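Local coordinates for envelope glycoprotein (Thogoto virus, PDB 5XEA) that probably attaches the virus to a host-cell receptor and later induces fusion of the viral envelope with the host membrane, at residues G57-D61 against S62-C66; W182-D186 against F187-V191; E232-S235 against H236-H240; Y73-R77 against D78-L82. All blocks are in the same frame, centred on the assembly; numbering follows the deposited sequence. Where two conformers were deposited one is given.

Contact 1: G57-D61 against S62-C66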
loop_
_atom_site.group_PDB
_atom_site.type_symbol
_atom_site.label_atom_id
_atom_site.label_comp_id
_atom_site.label_asym_id
_atom_site.label_seq_id
_atom_site.Cartn_x
_atom_site.Cartn_y
_atom_site.Cartn_z
ATOM N N GLY B 57 -6.585 -56.657 21.749
ATOM C CA GLY B 57 -6.945 -58.073 21.854
ATOM C C GLY B 57 -6.159 -58.957 20.901
ATOM O O GLY B 57 -6.560 -60.087 20.615
ATOM N N GLY B 58 -5.020 -58.449 20.405
ATOM C CA GLY B 58 -4.249 -59.124 19.379
ATOM C C GLY B 58 -4.900 -58.912 18.019
ATOM O O GLY B 58 -6.079 -58.550 17.965
ATOM N N LEU B 59 -4.178 -59.125 16.908
ATOM C CA LEU B 59 -4.747 -58.794 15.603
ATOM C C LEU B 59 -5.845 -59.764 15.173
ATOM O O LEU B 59 -6.618 -59.439 14.273
ATOM C CB LEU B 59 -3.650 -58.736 14.541
ATOM C CG LEU B 59 -2.842 -57.418 14.556
ATOM C CD1 LEU B 59 -1.969 -57.251 13.305
ATOM C CD2 LEU B 59 -3.785 -56.236 14.724
ATOM N N VAL B 60 -5.927 -60.957 15.778
ATOM C CA VAL B 60 -7.002 -61.879 15.409
ATOM C C VAL B 60 -8.351 -61.316 15.829
ATOM O O VAL B 60 -9.363 -61.554 15.166
ATOM C CB VAL B 60 -6.753 -63.280 16.014
ATOM C CG1 VAL B 60 -7.927 -64.215 15.717
ATOM C CG2 VAL B 60 -5.465 -63.876 15.469
ATOM N N ASP B 61 -8.389 -60.527 16.899
ATOM C CA ASP B 61 -9.630 -59.962 17.419
ATOM C C ASP B 61 -9.992 -58.676 16.664
ATOM O O ASP B 61 -9.213 -57.712 16.658
ATOM C CB ASP B 61 -9.463 -59.697 18.914
ATOM C CG ASP B 61 -10.744 -59.254 19.586
ATOM O OD1 ASP B 61 -11.653 -58.718 18.897
ATOM O OD2 ASP B 61 -10.835 -59.429 20.818
ATOM N N SER B 62 -11.205 -58.640 16.085
ATOM C CA SER B 62 -11.653 -57.527 15.256
ATOM C C SER B 62 -11.977 -56.264 16.053
ATOM O O SER B 62 -12.164 -55.206 15.446
ATOM C CB SER B 62 -12.880 -57.939 14.428
ATOM O OG SER B 62 -13.998 -58.235 15.256
ATOM N N ASN B 63 -12.056 -56.336 17.378
ATOM C CA ASN B 63 -12.173 -55.129 18.182
ATOM C C ASN B 63 -10.825 -54.557 18.591
ATOM O O ASN B 63 -10.793 -53.617 19.381
ATOM C CB ASN B 63 -12.984 -55.395 19.446
ATOM C CG ASN B 63 -14.289 -56.082 19.161
ATOM O OD1 ASN B 63 -14.501 -57.228 19.571
ATOM N ND2 ASN B 63 -15.176 -55.394 18.463
ATOM N N THR B 64 -9.710 -55.122 18.135
ATOM C CA THR B 64 -8.423 -54.503 18.442
ATOM C C THR B 64 -8.295 -53.231 17.607
ATOM O O THR B 64 -8.585 -53.234 16.407
ATOM C CB THR B 64 -7.263 -55.466 18.166
ATOM O OG1 THR B 64 -7.270 -56.547 19.122
ATOM C CG2 THR B 64 -5.921 -54.733 18.256
ATOM N N GLY B 65 -7.927 -52.136 18.234
ATOM C CA GLY B 65 -7.861 -50.879 17.513
ATOM C C GLY B 65 -8.089 -49.719 18.456
ATOM O O GLY B 65 -8.120 -49.885 19.662
ATOM N N CYS B 66 -8.238 -48.524 17.875
ATOM C CA CYS B 66 -8.374 -47.300 18.661
ATOM C C CYS B 66 -9.490 -46.421 18.128
ATOM O O CYS B 66 -9.718 -46.332 16.915
ATOM C CB CYS B 66 -7.092 -46.451 18.671
ATOM S SG CYS B 66 -5.675 -47.142 19.553
#
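Thr-64 reaches back to Gly-57 and Gly-58 across the loop of a beta hairpin, the one joining strand 40-56 to strand 65-72 at a far end of the chain. Its hydroxyl is gripped tightly. OG1 accepts from Gly-57 N at 2.7 Å through a bent bond and donates to Gly-58 O at 2.6 Å, so one small side chain uses both its functions to draw the loop shut. With OG1 beside its own backbone N (chi1 -69°), the oxygen faces the glycines. Gly-57 suits this place because it brings no side chain where Thr-64 OG1 and Asp-61 OD2 press in, and Gly-58 takes a positive phi that its lack of a side chain makes easy. Two type I turns follow, Gly-58 to Asp-61 and Asp-61 to Thr-64. The second is closed by Thr-64 N to Asp-61 O at 3.0 Å. Within the loop the outer side is looser, the Val-60 and Ser-62 side chains pointing away from its other half. Neighbouring subunits meet it: Val-60 packs on Phe-131 of the second, Leu-59 on Leu-59 of the third. A hairpin tip here is consistent with a fusion loop of the class III fusogens, to which the baculovirus gp64 family belongs. Within the second turn, Asp-61 forms an Asx turn: its OD1 takes the Asn-63 N-H at 2.9 Å from above the carboxylate plane.

Contact 2: W182-D186 against F187-V191. With NAG (2-acetamido-2-deoxy-beta-D-glucopyranose), chain E; NAG (2-acetamido-2-deoxy-beta-D-glucopyranose), chain C.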
loop_
_atom_site.group_PDB
_atom_site.type_symbol
_atom_site.label_atom_id
_atom_site.label_comp_id
_atom_site.label_asym_id
_atom_site.label_seq_id
_atom_site.Cartn_x
_atom_site.Cartn_y
_atom_site.Cartn_z
ATOM N N TRP B 182 -19.456 -15.464 19.646
ATOM C CA TRP B 182 -19.786 -16.619 18.840
ATOM C C TRP B 182 -18.724 -17.689 19.035
ATOM O O TRP B 182 -17.609 -17.431 19.497
ATOM C CB TRP B 182 -19.948 -16.268 17.357
ATOM C CG TRP B 182 -18.673 -16.006 16.608
ATOM C CD1 TRP B 182 -17.986 -16.898 15.830
ATOM C CD2 TRP B 182 -17.956 -14.767 16.528
ATOM N NE1 TRP B 182 -16.879 -16.296 15.289
ATOM C CE2 TRP B 182 -16.838 -14.988 15.694
ATOM C CE3 TRP B 182 -18.144 -13.497 17.082
ATOM C CZ2 TRP B 182 -15.911 -13.994 15.411
ATOM C CZ3 TRP B 182 -17.218 -12.506 16.795
ATOM C CH2 TRP B 182 -16.118 -12.762 15.970
ATOM N N THR B 183 -19.107 -18.894 18.682
ATOM C CA THR B 183 -18.279 -20.070 18.854
ATOM C C THR B 183 -18.132 -20.752 17.508
ATOM O O THR B 183 -19.087 -20.820 16.730
ATOM C CB THR B 183 -18.902 -21.010 19.874
ATOM O OG1 THR B 183 -18.777 -20.431 21.180
ATOM C CG2 THR B 183 -18.226 -22.364 19.847
ATOM N N GLU B 184 -16.928 -21.247 17.233
ATOM C CA GLU B 184 -16.640 -21.879 15.951
ATOM C C GLU B 184 -15.554 -22.926 16.151
ATOM O O GLU B 184 -14.395 -22.580 16.386
ATOM C CB GLU B 184 -16.218 -20.823 14.927
ATOM C CG GLU B 184 -16.124 -21.337 13.510
ATOM C CD GLU B 184 -15.905 -20.206 12.514
ATOM O OE1 GLU B 184 -15.923 -19.027 12.940
ATOM O OE2 GLU B 184 -15.717 -20.501 11.311
ATOM N N LYS B 185 -15.934 -24.201 16.067
ATOM C CA LYS B 185 -15.027 -25.348 16.210
ATOM C C LYS B 185 -14.404 -25.282 17.599
ATOM O O LYS B 185 -15.154 -25.406 18.580
ATOM C CB LYS B 185 -14.049 -25.348 15.031
ATOM C CG LYS B 185 -14.677 -25.298 13.668
ATOM C CD LYS B 185 -13.756 -25.939 12.660
ATOM C CE LYS B 185 -14.185 -25.729 11.227
ATOM N NZ LYS B 185 -13.829 -24.341 10.768
ATOM N N ASP B 186 -13.087 -25.087 17.736
ATOM C CA ASP B 186 -12.391 -25.056 19.012
ATOM C C ASP B 186 -12.375 -23.677 19.670
ATOM O O ASP B 186 -12.078 -23.588 20.867
ATOM C CB ASP B 186 -10.954 -25.547 18.791
ATOM C CG ASP B 186 -10.200 -24.727 17.740
ATOM O OD1 ASP B 186 -10.831 -24.259 16.753
ATOM O OD2 ASP B 186 -8.961 -24.541 17.920
ATOM N N PHE B 187 -12.704 -22.619 18.924
ATOM C CA PHE B 187 -12.590 -21.240 19.365
ATOM C C PHE B 187 -13.947 -20.679 19.771
ATOM O O PHE B 187 -14.980 -20.990 19.173
ATOM C CB PHE B 187 -12.000 -20.356 18.248
ATOM C CG PHE B 187 -10.526 -20.084 18.393
ATOM C CD1 PHE B 187 -10.073 -18.994 19.108
ATOM C CD2 PHE B 187 -9.591 -20.931 17.823
ATOM C CE1 PHE B 187 -8.707 -18.737 19.242
ATOM C CE2 PHE B 187 -8.226 -20.694 17.961
ATOM C CZ PHE B 187 -7.788 -19.599 18.670
ATOM N N SER B 188 -13.922 -19.824 20.783
ATOM C CA SER B 188 -14.972 -18.831 20.965
ATOM C C SER B 188 -14.361 -17.436 20.919
ATOM O O SER B 188 -13.180 -17.248 21.233
ATOM C CB SER B 188 -15.728 -19.046 22.285
ATOM O OG SER B 188 -16.357 -20.321 22.291
ATOM N N TYR B 189 -15.178 -16.462 20.526
ATOM C CA TYR B 189 -14.747 -15.087 20.328
ATOM C C TYR B 189 -15.696 -14.136 21.041
ATOM O O TYR B 189 -16.920 -14.257 20.923
ATOM C CB TYR B 189 -14.716 -14.707 18.848
ATOM C CG TYR B 189 -13.939 -15.651 17.972
ATOM C CD1 TYR B 189 -12.626 -15.378 17.619
ATOM C CD2 TYR B 189 -14.529 -16.802 17.481
ATOM C CE1 TYR B 189 -11.905 -16.244 16.800
ATOM C CE2 TYR B 189 -13.812 -17.686 16.658
ATOM C CZ TYR B 189 -12.504 -17.394 16.324
ATOM O OH TYR B 189 -11.815 -18.270 15.518
ATOM N N LEU B 190 -15.123 -13.181 21.761
ATOM C CA LEU B 190 -15.886 -12.107 22.392
ATOM C C LEU B 190 -15.311 -10.766 21.934
ATOM O O LEU B 190 -14.123 -10.493 22.148
ATOM C CB LEU B 190 -15.845 -12.228 23.920
ATOM C CG LEU B 190 -16.600 -11.161 24.729
ATOM C CD1 LEU B 190 -18.096 -11.148 24.421
ATOM C CD2 LEU B 190 -16.351 -11.390 26.202
ATOM N N VAL B 191 -16.132 -9.954 21.276
ATOM C CA VAL B 191 -15.735 -8.603 20.854
ATOM C C VAL B 191 -16.478 -7.594 21.723
ATOM O O VAL B 191 -17.712 -7.540 21.695
ATOM C CB VAL B 191 -16.020 -8.343 19.365
ATOM C CG1 VAL B 191 -15.589 -6.935 18.988
ATOM C CG2 VAL B 191 -15.298 -9.324 18.487
HETATM C C1 NAG E . -19.644 -17.356 11.737
HETATM C C2 NAG E . -20.792 -16.934 12.659
HETATM C C3 NAG E . -21.179 -18.082 13.569
HETATM C C4 NAG E . -21.814 -19.189 12.748
HETATM C C5 NAG E . -20.880 -19.647 11.625
HETATM C C6 NAG E . -21.528 -19.666 10.257
HETATM C C7 NAG E . -20.548 -14.512 13.015
HETATM C C8 NAG E . -20.100 -13.442 13.962
HETATM N N2 NAG E . -20.415 -15.769 13.446
HETATM O O3 NAG E . -22.098 -17.610 14.548
HETATM O O4 NAG E . -22.102 -20.301 13.590
HETATM O O5 NAG E . -19.669 -18.866 11.518
HETATM O O6 NAG E . -22.749 -18.937 10.234
HETATM O O7 NAG E . -21.007 -14.252 11.908
HETATM C C1 NAG C . -16.670 -15.308 7.863
HETATM C C2 NAG C . -17.758 -16.242 7.318
HETATM C C3 NAG C . -18.964 -16.294 8.265
HETATM C C4 NAG C . -18.536 -16.579 9.700
HETATM C C5 NAG C . -17.485 -15.543 10.098
HETATM C C6 NAG C . -16.899 -15.734 11.476
HETATM C C7 NAG C . -17.790 -16.423 4.871
HETATM C C8 NAG C . -18.317 -15.846 3.596
HETATM N N2 NAG C . -18.176 -15.810 5.994
HETATM O O3 NAG C . -19.881 -17.285 7.813
HETATM O O4 NAG C . -19.689 -16.526 10.538
HETATM O O5 NAG C . -16.376 -15.645 9.200
HETATM O O6 NAG C . -15.866 -16.709 11.451
HETATM O O7 NAG C . -17.050 -17.404 4.886
HETATM O O HOH W 1 -12.648 -20.648 14.737
#
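Trp-182 and Tyr-189 face each other across a tight antiparallel hairpin, strands 180-184 and 187-192. Backbone bonds set the frame. Trp-182 and Tyr-189 exchange two, and Glu-184 and Phe-187 exchange two more around a type II' turn, where Lys-185 accepts a positive phi of 60° and Asp-186 follows. On one face of the hairpin Thr-183 OG1 and Ser-188 OG lie 2.7 Å apart, short residues that fit a non-hydrogen-bonded pair; Ser-188 OG is also hydrogen-bonded to Pro-75 O. A water joins Tyr-189 OH to Glu-184 O.

Aromatic packing occupies the other face. Tyr-189 CB sits over the six-membered ring of Trp-182, 3.6 Å from its centroid, in a CH-pi contact. The phenol ring slides past the five-membered ring, the planes at 19°, so the two barely overlap and Tyr-189 CD2 comes 3.3 Å from Trp-182 NE1. Trp-182 is turned into this layer by placing CG between its backbone N and carbonyl carbon (chi1 75°).

Carbohydrate covers the opposite face of the indole, with the acetamide methyl C8 of the chain E NAG 3.6 Å above the plane. Glu-184, its chain extended, accepts a hydrogen bond from O6 of the chain C NAG at OE1, 2.8 Å away. Flat indole and carboxylate together therefore give the glycan at Asn-168 an apolar surface and a polar hold, which would limit its motion on the protein.

Contact 3: E232-S235 against H236-H240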
loop_
_atom_site.group_PDB
_atom_site.type_symbol
_atom_site.label_atom_id
_atom_site.label_comp_id
_atom_site.label_asym_id
_atom_site.label_seq_id
_atom_site.Cartn_x
_atom_site.Cartn_y
_atom_site.Cartn_z
ATOM N N GLU B 232 -14.199 10.967 -0.303
ATOM C CA GLU B 232 -15.142 11.484 -1.283
ATOM C C GLU B 232 -16.549 11.230 -0.768
ATOM O O GLU B 232 -16.897 10.088 -0.460
ATOM C CB GLU B 232 -14.934 10.811 -2.637
ATOM C CG GLU B 232 -15.975 11.212 -3.661
ATOM C CD GLU B 232 -15.918 10.376 -4.927
ATOM O OE1 GLU B 232 -14.958 9.587 -5.091
ATOM O OE2 GLU B 232 -16.847 10.511 -5.755
ATOM N N VAL B 233 -17.358 12.278 -0.665
ATOM C CA VAL B 233 -18.733 12.105 -0.209
ATOM C C VAL B 233 -19.579 11.614 -1.376
ATOM O O VAL B 233 -19.741 12.307 -2.384
ATOM C CB VAL B 233 -19.286 13.402 0.392
ATOM C CG1 VAL B 233 -20.816 13.385 0.408
ATOM C CG2 VAL B 233 -18.752 13.558 1.804
ATOM N N THR B 234 -20.107 10.402 -1.247
ATOM C CA THR B 234 -20.879 9.758 -2.301
ATOM C C THR B 234 -22.378 9.789 -2.048
ATOM O O THR B 234 -23.157 9.553 -2.977
ATOM C CB THR B 234 -20.444 8.300 -2.444
ATOM O OG1 THR B 234 -20.570 7.659 -1.170
ATOM C CG2 THR B 234 -18.995 8.224 -2.895
ATOM N N SER B 235 -22.788 10.034 -0.809
ATOM C CA SER B 235 -24.187 10.192 -0.456
ATOM C C SER B 235 -24.245 11.104 0.753
ATOM O O SER B 235 -23.223 11.424 1.365
ATOM C CB SER B 235 -24.862 8.850 -0.159
ATOM O OG SER B 235 -24.522 8.396 1.137
ATOM N N HIS B 236 -25.461 11.532 1.099
ATOM C CA HIS B 236 -25.615 12.432 2.238
ATOM C C HIS B 236 -25.357 11.712 3.552
ATOM O O HIS B 236 -24.933 12.338 4.530
ATOM C CB HIS B 236 -27.010 13.057 2.237
ATOM C CG HIS B 236 -28.080 12.167 2.793
ATOM N ND1 HIS B 236 -28.732 11.221 2.032
ATOM C CD2 HIS B 236 -28.624 12.094 4.032
ATOM C CE1 HIS B 236 -29.626 10.598 2.781
ATOM N NE2 HIS B 236 -29.582 11.111 3.997
ATOM N N GLN B 237 -25.594 10.405 3.590
ATOM C CA GLN B 237 -25.426 9.596 4.787
ATOM C C GLN B 237 -24.257 8.650 4.526
ATOM O O GLN B 237 -24.364 7.729 3.709
ATOM C CB GLN B 237 -26.719 8.843 5.076
ATOM C CG GLN B 237 -26.826 8.236 6.435
ATOM C CD GLN B 237 -28.259 7.914 6.778
ATOM O OE1 GLN B 237 -29.065 8.816 7.004
ATOM N NE2 GLN B 237 -28.595 6.628 6.789
ATOM N N PHE B 238 -23.154 8.863 5.234
ATOM C CA PHE B 238 -21.852 8.453 4.737
ATOM C C PHE B 238 -20.934 8.125 5.907
ATOM O O PHE B 238 -20.982 8.789 6.943
ATOM C CB PHE B 238 -21.280 9.590 3.865
ATOM C CG PHE B 238 -19.934 9.306 3.293
ATOM C CD1 PHE B 238 -19.797 8.493 2.175
ATOM C CD2 PHE B 238 -18.802 9.862 3.860
ATOM C CE1 PHE B 238 -18.544 8.215 1.640
ATOM C CE2 PHE B 238 -17.548 9.595 3.334
ATOM C CZ PHE B 238 -17.418 8.763 2.220
ATOM N N CYS B 239 -20.102 7.097 5.749
ATOM C CA CYS B 239 -19.132 6.768 6.782
ATOM C C CYS B 239 -17.746 6.638 6.171
ATOM O O CYS B 239 -17.592 6.272 5.001
ATOM C CB CYS B 239 -19.505 5.473 7.542
ATOM S SG CYS B 239 -21.143 5.507 8.343
ATOM N N HIS B 240 -16.737 6.977 6.971
ATOM C CA HIS B 240 -15.349 6.749 6.601
ATOM C C HIS B 240 -14.605 6.280 7.842
ATOM O O HIS B 240 -14.458 7.041 8.801
ATOM C CB HIS B 240 -14.693 7.997 6.007
ATOM C CG HIS B 240 -13.273 7.773 5.611
ATOM N ND1 HIS B 240 -12.212 8.169 6.396
ATOM C CD2 HIS B 240 -12.737 7.144 4.540
ATOM C CE1 HIS B 240 -11.080 7.815 5.814
ATOM N NE2 HIS B 240 -11.371 7.185 4.690
#
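The ring of Phe-238 turns one face to the backbone of Val-233, and apolar contact dominates the meeting of the two segments. Val-233 CA stands 4.3 Å from the centroid of the phenyl ring, only 8° off its normal, in a CH-pi contact over the ring centre. Val-233 CG2 reaches the same face, 4.2 Å from Phe-238 CD2. The ring arrives there because CG stands opposite its backbone N (chi1 180°), directing the phenyl back along the preceding segment. A flat aromatic ring suits this place because its face can lie against Val-233 CA and CG2 together.

Between these segments no backbone-to-backbone hydrogen bond forms, which fits their topology: strands 229-233 and 237-240 are the two outermost strands of a six-stranded antiparallel sheet, and the turn at Thr-234 to His-236 carries the chain from one to the other. Phe-238 also meets the ring of Phe-231, and Val-233 packs on Phe-247.

Two oxygens also approach the ring obliquely: Glu-232 O lies 3.0 Å from Phe-238 CZ, and Thr-234 OG1 comes 3.5 Å from Phe-238 CE1, threonine and phenylalanine crossing at about a right angle. In the turn, Ser-235 OG accepts a weak bond from Gln-237 N at 3.3 Å, in the pattern of an ST turn that serine's short hydroxyl allows. That same OG is 2.7 Å from Gln-237 O, but the geometry is not that of a hydrogen bond.

Contact 4: Y73-R77 against D78-L82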
loop_
_atom_site.group_PDB
_atom_site.type_symbol
_atom_site.label_atom_id
_atom_site.label_comp_id
_atom_site.label_asym_id
_atom_site.label_seq_id
_atom_site.Cartn_x
_atom_site.Cartn_y
_atom_site.Cartn_z
ATOM N N TYR B 73 -13.849 -28.291 22.897
ATOM C CA TYR B 73 -14.608 -27.766 24.033
ATOM C C TYR B 73 -14.435 -26.252 24.104
ATOM O O TYR B 73 -13.862 -25.726 25.064
ATOM C CB TYR B 73 -14.166 -28.404 25.351
ATOM C CG TYR B 73 -14.419 -29.890 25.444
ATOM C CD1 TYR B 73 -15.542 -30.388 26.104
ATOM C CD2 TYR B 73 -13.524 -30.802 24.883
ATOM C CE1 TYR B 73 -15.774 -31.754 26.195
ATOM C CE2 TYR B 73 -13.753 -32.147 24.955
ATOM C CZ TYR B 73 -14.878 -32.628 25.616
ATOM O OH TYR B 73 -15.092 -33.990 25.695
ATOM N N PRO B 74 -14.920 -25.522 23.104
ATOM C CA PRO B 74 -14.733 -24.077 23.096
ATOM C C PRO B 74 -15.314 -23.466 24.357
ATOM O O PRO B 74 -16.348 -23.934 24.852
ATOM C CB PRO B 74 -15.512 -23.629 21.848
ATOM C CG PRO B 74 -16.551 -24.695 21.689
ATOM C CD PRO B 74 -15.846 -25.966 22.048
ATOM N N PRO B 75 -14.668 -22.445 24.923
ATOM C CA PRO B 75 -15.181 -21.858 26.171
ATOM C C PRO B 75 -16.530 -21.193 25.963
ATOM O O PRO B 75 -16.824 -20.639 24.902
ATOM C CB PRO B 75 -14.104 -20.839 26.565
ATOM C CG PRO B 75 -13.397 -20.509 25.274
ATOM C CD PRO B 75 -13.466 -21.742 24.422
ATOM N N SER B 76 -17.369 -21.298 26.987
ATOM C CA SER B 76 -18.604 -20.540 27.060
ATOM C C SER B 76 -18.289 -19.053 27.217
ATOM O O SER B 76 -17.159 -18.652 27.518
ATOM C CB SER B 76 -19.442 -21.011 28.245
ATOM O OG SER B 76 -18.766 -20.653 29.439
ATOM N N ARG B 77 -19.310 -18.223 27.030
ATOM C CA ARG B 77 -19.105 -16.784 27.190
ATOM C C ARG B 77 -18.599 -16.451 28.590
ATOM O O ARG B 77 -17.642 -15.685 28.751
ATOM C CB ARG B 77 -20.396 -16.037 26.878
ATOM C CG ARG B 77 -20.293 -14.539 27.022
ATOM C CD ARG B 77 -21.594 -13.914 26.596
ATOM N NE ARG B 77 -21.527 -12.463 26.516
ATOM C CZ ARG B 77 -22.265 -11.720 25.698
ATOM N NH1 ARG B 77 -23.128 -12.288 24.877
ATOM N NH2 ARG B 77 -22.113 -10.411 25.700
ATOM N N ASP B 78 -19.218 -17.038 29.619
ATOM C CA ASP B 78 -18.769 -16.817 30.992
ATOM C C ASP B 78 -17.337 -17.290 31.200
ATOM O O ASP B 78 -16.541 -16.609 31.862
ATOM C CB ASP B 78 -19.707 -17.533 31.960
ATOM C CG ASP B 78 -21.111 -16.963 31.943
ATOM O OD1 ASP B 78 -21.255 -15.743 31.717
ATOM O OD2 ASP B 78 -22.062 -17.742 32.162
ATOM N N GLU B 79 -16.994 -18.470 30.662
ATOM C CA GLU B 79 -15.612 -18.933 30.718
ATOM C C GLU B 79 -14.688 -17.939 30.033
ATOM O O GLU B 79 -13.666 -17.532 30.594
ATOM C CB GLU B 79 -15.483 -20.318 30.068
ATOM C CG GLU B 79 -15.985 -21.484 30.913
ATOM C CD GLU B 79 -15.683 -22.845 30.284
ATOM O OE1 GLU B 79 -16.351 -23.227 29.299
ATOM O OE2 GLU B 79 -14.762 -23.522 30.778
ATOM N N LEU B 80 -15.037 -17.537 28.811
ATOM C CA LEU B 80 -14.178 -16.634 28.046
ATOM C C LEU B 80 -13.905 -15.351 28.819
ATOM O O LEU B 80 -12.756 -14.891 28.901
ATOM C CB LEU B 80 -14.824 -16.329 26.692
ATOM C CG LEU B 80 -13.880 -15.797 25.616
ATOM C CD1 LEU B 80 -12.574 -16.552 25.660
ATOM C CD2 LEU B 80 -14.522 -15.926 24.253
ATOM N N LEU B 81 -14.951 -14.775 29.419
ATOM C CA LEU B 81 -14.785 -13.590 30.253
ATOM C C LEU B 81 -13.768 -13.832 31.363
ATOM O O LEU B 81 -12.878 -13.006 31.597
ATOM C CB LEU B 81 -16.138 -13.165 30.827
ATOM C CG LEU B 81 -17.002 -12.319 29.884
ATOM C CD1 LEU B 81 -18.449 -12.250 30.353
ATOM C CD2 LEU B 81 -16.427 -10.909 29.727
ATOM N N LEU B 82 -13.861 -14.979 32.043
ATOM C CA LEU B 82 -12.907 -15.265 33.106
ATOM C C LEU B 82 -11.512 -15.499 32.541
ATOM O O LEU B 82 -10.514 -15.079 33.140
ATOM C CB LEU B 82 -13.379 -16.467 33.924
ATOM C CG LEU B 82 -12.421 -16.993 34.999
ATOM C CD1 LEU B 82 -11.998 -15.899 35.967
ATOM C CD2 LEU B 82 -13.053 -18.177 35.751
#
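Ser-76 and Glu-79 meet at the start of helix 77-86, a local helix-capping contact where the loop after strand 65-72 turns into the helix and lies against the hairpin of strands 180-184 and 187-192. Each residue supplies an acceptor for the other's backbone N-H. Ser-76 OG accepts from Glu-79 N at 3.1 Å, and Glu-79 OE1 accepts from Ser-76 N at 3.2 Å in a nearly straight bond of 172°, met on the anti side of the carboxylate and 30° out of its plane. Serine suits the N-cap because its short side chain can bend back: chi1 68° tucks OG in over the serine's own backbone, where it faces the first turn, whose N-H groups have no preceding carbonyl to bond to. Glutamate suits its place because the chain beyond CG extends far enough to return to the loop, and its negative charge would be welcome at the positive end of the helix dipole. Its OE2 also forms a salt bridge with Arg-47, so the carboxylate is tied to strand 40-56 as well.

Helical bonding then takes over: Leu-80 N donates to Ser-76 O at 2.7 Å, and Leu-81 N to Arg-77 O at 2.9 Å. Just before the cap, the buried Pro-75 lays CG 4.1 Å from CD1 of Leu-80, itself buried against Leu-190 and Phe-181. Pro-75 and Leu-80 occupy the positions of a hydrophobic staple, and Ser-76 with Glu-79 completes the capping box that commonly accompanies it at helix N-termini.

Overall arrangement
From the N terminus, contact 1 closes the loop between strands 40-56 and 65-72, at one extremity of the chain. The chain then runs back along strand 65-72 into contact 4, which starts helix 77-86. Contact 2 comes much later, as the turn of the hairpin 180-184 and 187-192, yet it touches contact 4: their centres are about 9 Å apart, and Pro-74 packs on Thr-183. Contacts 1 and 2 reach the same large sheet, with centres about 39 Å apart. Contact 3, about 33 Å from contact 2 between centres, closes the short connection between strands 229-233 and 237-240, the outermost strands of a separate six-stranded sheet. All four lie in series, neither nesting nor crossing.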